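HD-GYP domain-containing protein (Bdellovibrio bacteriovorus, PDB 3TM8) is an unconventional HD-GYP protein that binds iron(III) ions and probably belongs with the cyclic-di-GMP phosphodiesterases. Local coordinates at residues V24-S29 against M75-D80; I37-Y42 against N83-Y88. One frame throughout, in Å; residues are numbered along the deposited sequence. Where two conformers were deposited one is given.

Interaction 1: V24-S29 against M75-D80; sequences VSIRVS and MYILTD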
ATOM      1  N   VAL A  24      18.244  15.687   6.204  1.00  8.16           N
ATOM      2  CA  VAL A  24      17.532  14.525   6.723  1.00  9.20           C
ATOM      3  C   VAL A  24      16.610  14.000   5.636  1.00  7.72           C
ATOM      4  O   VAL A  24      16.118  14.763   4.800  1.00  6.77           O
ATOM      5  CB  VAL A  24      16.747  14.859   8.015  1.00 13.36           C
ATOM      6  CG1 VAL A  24      15.712  15.921   7.746  1.00 14.38           C
ATOM      7  CG2 VAL A  24      16.107  13.610   8.604  1.00 17.84           C
ATOM      8  N   SER A  25      16.390  12.689   5.637  1.00  8.13           N
ATOM      9  CA  SER A  25      15.552  12.090   4.613  0.50  8.37           C
ATOM     10  C   SER A  25      14.069  12.197   4.958  1.00  7.40           C
ATOM     11  O   SER A  25      13.671  12.194   6.127  1.00  8.60           O
ATOM     12  CB  SER A  25      15.945  10.632   4.364  0.50 10.54           C
ATOM     13  OG  SER A  25      15.577   9.816   5.454  0.50 11.71           O
ATOM     14  N   ILE A  26      13.270  12.321   3.910  1.00  6.03           N
ATOM     15  CA  ILE A  26      11.819  12.262   4.006  1.00  6.48           C
ATOM     16  C   ILE A  26      11.322  11.300   2.929  1.00  6.45           C
ATOM     17  O   ILE A  26      11.986  11.100   1.914  1.00  7.90           O
ATOM     18  CB  ILE A  26      11.158  13.660   3.845  1.00  7.44           C
ATOM     19  CG1 ILE A  26      11.454  14.262   2.468  1.00  9.08           C
ATOM     20  CG2 ILE A  26      11.578  14.595   4.979  1.00  8.08           C
ATOM     21  CD1 ILE A  26      10.519  15.414   2.111  1.00 10.59           C
ATOM     22  N   ARG A  27      10.160  10.698   3.147  1.00  5.22           N
ATOM     23  CA  ARG A  27       9.581   9.823   2.138  1.00  6.24           C
ATOM     24  C   ARG A  27       8.702  10.641   1.209  1.00  4.76           C
ATOM     25  O   ARG A  27       7.898  11.459   1.642  1.00  5.90           O
ATOM     26  CB  ARG A  27       8.808   8.674   2.785  1.00  6.74           C
ATOM     27  CG  ARG A  27       9.691   7.850   3.698  1.00  7.95           C
ATOM     28  CD  ARG A  27       9.086   6.496   4.067  1.00  7.52           C
ATOM     29  NE  ARG A  27       9.948   5.850   5.041  1.00  9.22           N
ATOM     30  CZ  ARG A  27       9.897   6.086   6.346  1.00  8.96           C
ATOM     31  NH1 ARG A  27       8.969   6.904   6.837  1.00  9.66           N
ATOM     32  NH2 ARG A  27      10.760   5.491   7.162  1.00 10.81           N
ATOM     33  N   VAL A  28       8.863  10.418  -0.086  1.00  5.97           N
ATOM     34  CA  VAL A  28       8.208  11.269  -1.065  0.50  6.92           C
ATOM     35  C   VAL A  28       6.683  11.181  -1.012  1.00  5.58           C
ATOM     36  O   VAL A  28       5.997  12.128  -1.381  1.00  6.64           O
ATOM     37  CB  VAL A  28       8.757  10.992  -2.482  0.50  7.87           C
ATOM     38  CG1 VAL A  28       7.951  11.733  -3.541  0.50  9.96           C
ATOM     39  CG2 VAL A  28      10.232  11.389  -2.540  0.50  8.35           C
ATOM     40  N   SER A  29       6.150  10.061  -0.528  1.00  5.24           N
ATOM     41  CA  SER A  29       4.698   9.933  -0.450  1.00  6.86           C
ATOM     42  C   SER A  29       4.062  10.873   0.576  1.00  6.38           C
ATOM     43  O   SER A  29       2.844  10.964   0.638  1.00  7.67           O
ATOM     44  CB  SER A  29       4.284   8.493  -0.168  1.00 10.00           C
ATOM     45  OG  SER A  29       4.723   8.102   1.111  1.00 11.43           O
ATOM     46  N   MET A  75      13.527  11.690  -0.496  1.00  7.41           N
ATOM     47  CA  MET A  75      14.138  12.961  -0.828  1.00  7.51           C
ATOM     48  C   MET A  75      14.722  13.498   0.462  1.00  6.34           C
ATOM     49  O   MET A  75      14.651  12.834   1.499  1.00  6.84           O
ATOM     50  CB  MET A  75      13.125  13.924  -1.440  1.00 10.17           C
ATOM     51  CG  MET A  75      12.815  13.605  -2.901  1.00 14.35           C
ATOM     52  SD  MET A  75      11.594  14.705  -3.633  1.00 20.12           S
ATOM     53  CE  MET A  75      12.519  16.235  -3.692  1.00 20.57           C
ATOM     54  N   TYR A  76      15.314  14.686   0.398  1.00  6.26           N
ATOM     55  CA  TYR A  76      16.086  15.200   1.512  1.00  6.16           C
ATOM     56  C   TYR A  76      15.709  16.642   1.776  1.00  6.08           C
ATOM     57  O   TYR A  76      15.375  17.392   0.852  1.00  7.74           O
ATOM     58  CB  TYR A  76      17.594  15.048   1.217  1.00  6.31           C
ATOM     59  CG  TYR A  76      17.892  13.591   0.991  1.00  6.16           C
ATOM     60  CD1 TYR A  76      18.184  12.754   2.059  1.00  7.59           C
ATOM     61  CD2 TYR A  76      17.770  13.025  -0.271  1.00  7.28           C
ATOM     62  CE1 TYR A  76      18.402  11.400   1.869  1.00  8.62           C
ATOM     63  CE2 TYR A  76      17.982  11.662  -0.472  1.00  8.02           C
ATOM     64  CZ  TYR A  76      18.293  10.856   0.604  1.00  8.69           C
ATOM     65  OH  TYR A  76      18.493   9.502   0.419  1.00 11.06           O
ATOM     66  N   ILE A  77      15.743  17.025   3.048  1.00  5.93           N
ATOM     67  CA  ILE A  77      15.499  18.408   3.433  1.00  6.33           C
ATOM     68  C   ILE A  77      16.644  18.845   4.326  1.00  6.21           C
ATOM     69  O   ILE A  77      17.340  18.014   4.917  1.00  6.26           O
ATOM     70  CB  ILE A  77      14.147  18.574   4.178  1.00  7.73           C
ATOM     71  CG1 ILE A  77      14.158  17.808   5.505  1.00  8.22           C
ATOM     72  CG2 ILE A  77      12.994  18.154   3.274  1.00  7.67           C
ATOM     73  CD1 ILE A  77      12.896  17.986   6.379  1.00  8.04           C
ATOM     74  N   LEU A  78      16.854  20.150   4.424  1.00  7.02           N
ATOM     75  CA  LEU A  78      17.831  20.664   5.370  1.00  7.67           C
ATOM     76  C   LEU A  78      17.371  20.335   6.779  1.00  8.34           C
ATOM     77  O   LEU A  78      16.209  20.535   7.126  1.00  7.69           O
ATOM     78  CB  LEU A  78      17.975  22.176   5.218  1.00  8.64           C
ATOM     79  CG  LEU A  78      18.602  22.608   3.892  1.00  9.81           C
ATOM     80  CD1 LEU A  78      18.356  24.095   3.671  1.00 11.24           C
ATOM     81  CD2 LEU A  78      20.091  22.287   3.865  1.00 11.74           C
ATOM     82  N   THR A  79      18.288  19.846   7.598  1.00  9.59           N
ATOM     83  CA  THR A  79      17.949  19.502   8.968  1.00 11.29           C
ATOM     84  C   THR A  79      17.384  20.719   9.696  1.00 10.86           C
ATOM     85  O   THR A  79      16.508  20.598  10.549  1.00 10.98           O
ATOM     86  CB  THR A  79      19.178  18.931   9.676  1.00 14.13           C
ATOM     87  OG1 THR A  79      19.679  17.835   8.896  1.00 15.48           O
ATOM     88  CG2 THR A  79      18.831  18.448  11.076  1.00 15.50           C
ATOM     89  N   ASP A  80      17.864  21.901   9.331  1.00 10.88           N
ATOM     90  CA  ASP A  80      17.408  23.126   9.975  1.00 12.94           C
ATOM     91  C   ASP A  80      15.944  23.431   9.650  1.00 12.26           C
ATOM     92  O   ASP A  80      15.310  24.241  10.323  1.00 15.65           O
ATOM     93  CB  ASP A  80      18.312  24.306   9.596  1.00 17.87           C
ATOM     94  CG  ASP A  80      19.711  24.179  10.177  1.00 22.84           C
ATOM     95  OD1 ASP A  80      19.909  23.337  11.077  1.00 24.56           O
ATOM     96  OD2 ASP A  80      20.612  24.928   9.738  1.00 25.58           O
TER
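Val24, Ser25 and Ile26 pair with Ile77, Tyr76 and Met75 as two antiparallel strands, in the two-stranded sheet of strands 23-27 and 74-78, away from the iron sites. The short strand axes 24-27 and 75-78 pass 4.5 Å apart, at 133° between their directions, so the pairing is strongly twisted. Val24-Ile77 and Ile26-Met75 are hydrogen-bonded pairs. Each has two backbone N-H...O bonds, which makes four in all. Ser25-Tyr76 between them is a non-hydrogen-bonded pair, and there the CA atoms of Ser25 and Tyr76 come within 4.4 Å. CA-H...O contacts from Tyr76 to Val24 O and from Ser25 to Met75 O supplement the bonds.

The apolar side chains of Val24, Ile26, Met75 and Ile77 share one face. Val24 and Ile77 lie side by side and point the same way. Val24 CG1 stands between its own backbone N and carbonyl carbon (chi1 61°), and Ile77 CG1 does likewise. Val24 CG1 meets Ile77 CG1 at a tight 3.3 Å. Ile26 crosses Ile77 at about a right angle, with Ile26 CD1 3.9 Å from Ile77 CG2. Beyond the strand, Val28 reaches Met75 with one branch. In one of its two conformers Val28 CG2 lies 3.4 Å from Met75 CG, so the tightness there is doubtful. On the other face Ser25 CB approaches the Tyr76 ring obliquely, 3.6 Å from Tyr76 CE1.

Ile77 also packs on Phe39, and Met75 on Ala41 and Val43 of strand 41-45 and on Tyr52 and Leu53 of strand 48-53. At the far end, Arg27 forms salt bridges with Glu122 and Glu125, and Ser29 OG bonds Gly114 O. Both ties lead to helix 105-125.

Interaction 2: I37-Y42 against N83-Y88; sequences IDFNAY and NSYRTY
Residues 37-40 run as a loop into strand 41-45 and pass beside the first turns of helix 82-97, with the CA atoms of Asp38 and Ser84 6.0 Å apart. Ser84 supplies the direct polar link. Its OG lies anti to the backbone N (chi1 176°), which carries the hydroxyl out to the loop. In the conformer described, Ser84 OG donates to Asp38 O at 2.8 Å. The approach is from above the carbonyl plane, 67° out of it, and not along a lone pair. A water adds a second link: it accepts from Asp38 N and donates to Ser84 OG. In this conformer the hydroxyl thus both gives and receives a hydrogen bond.

Phe39 carries the apolar part. Its ring reaches the helix, where it meets Tyr85 and Tyr88. Tyr85 CB rests over one face of the Phe39 ring, 4.3 Å from its centroid, as a CH-pi contact. The Tyr85 ring turns its edge to the Phe39 face in an offset edge-to-face pair, planes at 80°. Phe39 in turn directs its own edge at the Tyr88 face, with the Phe39 and Tyr88 centroids 5.5 Å apart. The three rings form an aromatic cluster in which Phe39 offers a face to one tyrosine and an edge to the other. Ile37 CB lies over the Phe39 face opposite Tyr85 CB. Ile37 CG2 also meets the Tyr88 ring obliquely, 3.6 Å from Tyr88 CE1.

Both tyrosine hydroxyls are held by residues that follow strand 23-27: Tyr85 OH bonds Thr30 OG1, and Tyr88 OH bonds Arg32 N. Leu31 packs on Phe39 and Tyr88. Ile37 packs on Leu53 of strand 48-53. The cluster thus packs helix 82-97 against the loop before strand 41-45, and Tyr85 also meets Ile77 of strand 74-78.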
ATOM      1  N   ILE A  37       4.661  24.074   0.788  1.00 10.01           N
ATOM      2  CA  ILE A  37       5.763  23.648   1.636  1.00  9.33           C
ATOM      3  C   ILE A  37       6.578  24.861   2.074  1.00 10.22           C
ATOM      4  O   ILE A  37       6.788  25.777   1.292  1.00 12.45           O
ATOM      5  CB  ILE A  37       6.664  22.590   0.941  1.00  9.08           C
ATOM      6  CG1 ILE A  37       7.365  23.163  -0.290  1.00  8.92           C
ATOM      7  CG2 ILE A  37       5.844  21.349   0.571  1.00  9.35           C
ATOM      8  CD1 ILE A  37       8.296  22.146  -0.982  1.00  8.04           C
ATOM      9  N   ASP A  38       7.016  24.872   3.329  1.00 10.75           N
ATOM     10  CA  ASP A  38       7.869  25.945   3.846  1.00 11.82           C
ATOM     11  C   ASP A  38       9.269  25.386   4.086  1.00 10.85           C
ATOM     12  O   ASP A  38       9.898  25.665   5.110  1.00 14.61           O
ATOM     13  CB  ASP A  38       7.286  26.521   5.143  1.00 14.56           C
ATOM     14  CG  ASP A  38       8.118  27.665   5.717  1.00 20.01           C
ATOM     15  OD1 ASP A  38       8.670  28.458   4.932  1.00 22.18           O
ATOM     16  OD2 ASP A  38       8.222  27.768   6.963  1.00 22.23           O
ATOM     17  N   PHE A  39       9.732  24.579   3.137  1.00  9.47           N
ATOM     18  CA  PHE A  39      11.075  24.002   3.147  1.00  8.57           C
ATOM     19  C   PHE A  39      11.462  23.646   1.712  1.00  7.22           C
ATOM     20  O   PHE A  39      10.592  23.408   0.875  1.00  8.91           O
ATOM     21  CB  PHE A  39      11.120  22.735   4.009  1.00  8.16           C
ATOM     22  CG  PHE A  39      10.018  21.752   3.702  1.00  8.11           C
ATOM     23  CD1 PHE A  39      10.184  20.758   2.747  1.00  7.84           C
ATOM     24  CD2 PHE A  39       8.812  21.829   4.374  1.00  8.00           C
ATOM     25  CE1 PHE A  39       9.153  19.860   2.466  1.00  8.13           C
ATOM     26  CE2 PHE A  39       7.780  20.945   4.095  1.00  8.13           C
ATOM     27  CZ  PHE A  39       7.948  19.956   3.146  1.00  8.70           C
ATOM     28  N   ASN A  40      12.760  23.644   1.410  1.00  6.87           N
ATOM     29  CA  ASN A  40      13.240  23.053   0.162  1.00  7.42           C
ATOM     30  C   ASN A  40      13.252  21.532   0.257  1.00  6.79           C
ATOM     31  O   ASN A  40      13.358  20.980   1.345  1.00  7.36           O
ATOM     32  CB  ASN A  40      14.689  23.465  -0.109  1.00  8.74           C
ATOM     33  CG  ASN A  40      14.838  24.899  -0.572  1.00 10.04           C
ATOM     34  OD1 ASN A  40      13.870  25.569  -0.963  1.00 10.33           O
ATOM     35  ND2 ASN A  40      16.084  25.370  -0.556  1.00 10.30           N
ATOM     36  N   ALA A  41      13.217  20.856  -0.890  1.00  6.68           N
ATOM     37  CA  ALA A  41      13.458  19.412  -0.925  1.00  6.75           C
ATOM     38  C   ALA A  41      14.409  19.076  -2.065  1.00  6.66           C
ATOM     39  O   ALA A  41      14.347  19.673  -3.147  1.00  7.62           O
ATOM     40  CB  ALA A  41      12.156  18.619  -1.033  1.00  8.15           C
ATOM     41  N   TYR A  42      15.291  18.125  -1.794  1.00  6.46           N
ATOM     42  CA  TYR A  42      16.406  17.793  -2.657  1.00  6.48           C
ATOM     43  C   TYR A  42      16.315  16.349  -3.122  1.00  6.02           C
ATOM     44  O   TYR A  42      15.860  15.473  -2.381  1.00  6.81           O
ATOM     45  CB  TYR A  42      17.717  17.988  -1.891  1.00  6.89           C
ATOM     46  CG  TYR A  42      17.918  19.406  -1.396  1.00  6.95           C
ATOM     47  CD1 TYR A  42      18.752  20.287  -2.074  1.00  8.06           C
ATOM     48  CD2 TYR A  42      17.252  19.871  -0.264  1.00  7.61           C
ATOM     49  CE1 TYR A  42      18.925  21.586  -1.631  1.00  8.03           C
ATOM     50  CE2 TYR A  42      17.413  21.170   0.184  1.00  7.70           C
ATOM     51  CZ  TYR A  42      18.250  22.024  -0.499  1.00  8.10           C
ATOM     52  OH  TYR A  42      18.403  23.310  -0.038  1.00 10.11           O
ATOM     53  N   ASN A  83      11.611  21.043  11.379  1.00  9.76           N
ATOM     54  CA  ASN A  83      10.398  21.425  12.093  1.00 11.86           C
ATOM     55  C   ASN A  83       9.298  21.870  11.130  1.00 10.60           C
ATOM     56  O   ASN A  83       8.127  21.535  11.317  1.00 11.52           O
ATOM     57  CB  ASN A  83      10.678  22.502  13.150  1.00 15.37           C
ATOM     58  CG  ASN A  83       9.428  22.921  13.892  1.00 22.81           C
ATOM     59  OD1 ASN A  83       8.834  22.129  14.625  1.00 26.55           O
ATOM     60  ND2 ASN A  83       9.023  24.169  13.708  1.00 25.89           N
ATOM     61  N   SER A  84       9.669  22.630  10.102  1.00 10.02           N
ATOM     62  CA  SER A  84       8.706  23.047   9.089  0.50 11.07           C
ATOM     63  C   SER A  84       8.079  21.841   8.391  1.00  8.97           C
ATOM     64  O   SER A  84       6.868  21.818   8.129  1.00 10.75           O
ATOM     65  CB  SER A  84       9.372  23.962   8.061  0.50 14.51           C
ATOM     66  OG  SER A  84       8.466  24.300   7.027  0.50 18.07           O
ATOM     67  N   TYR A  85       8.898  20.833   8.094  1.00  8.26           N
ATOM     68  CA  TYR A  85       8.408  19.600   7.487  1.00  7.12           C
ATOM     69  C   TYR A  85       7.458  18.848   8.427  1.00  6.58           C
ATOM     70  O   TYR A  85       6.384  18.399   8.019  1.00  7.19           O
ATOM     71  CB  TYR A  85       9.569  18.691   7.080  1.00  7.79           C
ATOM     72  CG  TYR A  85       9.087  17.324   6.672  1.00  6.90           C
ATOM     73  CD1 TYR A  85       8.486  17.115   5.435  1.00  7.54           C
ATOM     74  CD2 TYR A  85       9.176  16.253   7.548  1.00  7.88           C
ATOM     75  CE1 TYR A  85       8.020  15.861   5.065  1.00  8.14           C
ATOM     76  CE2 TYR A  85       8.712  14.999   7.190  1.00  8.47           C
ATOM     77  CZ  TYR A  85       8.130  14.814   5.957  1.00  7.68           C
ATOM     78  OH  TYR A  85       7.675  13.559   5.622  1.00  9.11           O
ATOM     79  N   ARG A  86       7.850  18.710   9.686  1.00  7.85           N
ATOM     80  CA  ARG A  86       7.011  17.979  10.628  1.00  8.96           C
ATOM     81  C   ARG A  86       5.643  18.633  10.779  1.00  9.31           C
ATOM     82  O   ARG A  86       4.615  17.947  10.858  1.00  9.96           O
ATOM     83  CB  ARG A  86       7.696  17.848  11.994  1.00 10.81           C
ATOM     84  CG  ARG A  86       8.893  16.892  12.017  1.00 14.13           C
ATOM     85  CD  ARG A  86       9.333  16.590  13.449  1.00 18.47           C
ATOM     86  NE  ARG A  86       9.670  17.806  14.183  1.00 21.44           N
ATOM     87  CZ  ARG A  86      10.909  18.205  14.456  1.00 23.31           C
ATOM     88  NH1 ARG A  86      11.947  17.473  14.074  1.00 23.45           N
ATOM     89  NH2 ARG A  86      11.109  19.334  15.125  1.00 24.55           N
ATOM     90  N   THR A  87       5.619  19.962  10.835  1.00  9.42           N
ATOM     91  CA  THR A  87       4.350  20.672  10.979  0.50  9.21           C
ATOM     92  C   THR A  87       3.530  20.581   9.696  1.00  9.20           C
ATOM     93  O   THR A  87       2.312  20.455   9.748  1.00  9.40           O
ATOM     94  CB  THR A  87       4.530  22.145  11.417  0.50 10.47           C
ATOM     95  OG1 THR A  87       5.332  22.848  10.459  0.50  9.71           O
ATOM     96  CG2 THR A  87       5.184  22.209  12.787  0.50 12.96           C
ATOM     97  N   TYR A  88       4.202  20.625   8.551  1.00  8.09           N
ATOM     98  CA  TYR A  88       3.536  20.433   7.267  1.00  8.33           C
ATOM     99  C   TYR A  88       2.819  19.089   7.224  1.00  7.57           C
ATOM    100  O   TYR A  88       1.645  19.001   6.852  1.00  7.75           O
ATOM    101  CB  TYR A  88       4.574  20.521   6.142  1.00  8.36           C
ATOM    102  CG  TYR A  88       4.129  19.951   4.815  1.00  7.40           C
ATOM    103  CD1 TYR A  88       3.495  20.749   3.866  1.00  7.80           C
ATOM    104  CD2 TYR A  88       4.361  18.614   4.503  1.00  7.42           C
ATOM    105  CE1 TYR A  88       3.088  20.223   2.645  1.00  8.04           C
ATOM    106  CE2 TYR A  88       3.962  18.088   3.298  1.00  7.19           C
ATOM    107  CZ  TYR A  88       3.322  18.881   2.373  1.00  7.87           C
ATOM    108  OH  TYR A  88       2.935  18.317   1.173  1.00  8.07           O
TER
HETATM  109  O   HOH W   1       6.152  23.589   5.638  1.00 21.21           O

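How the interactions relate
Interactions 1 and 2 are neighbours, with centres 8 Å apart, and their segments alternate along the chain. Strand 23-27 is followed by strand 41-45, and strand 74-78 by helix 82-97. A probable hydrogen bond joins them, Tyr76 O to Tyr42 N at 2.7 Å. Ile77 bridges the two: Ile77 CD1 lies 3.5 Å from Tyr85 CB, and Ile77 CG2 is 3.4 Å from Asn40 O. The apolar face of interaction 1 thus adjoins the aromatic cluster of interaction 2. Both lie away from the two iron sites, which include His170, Asp204 and His257.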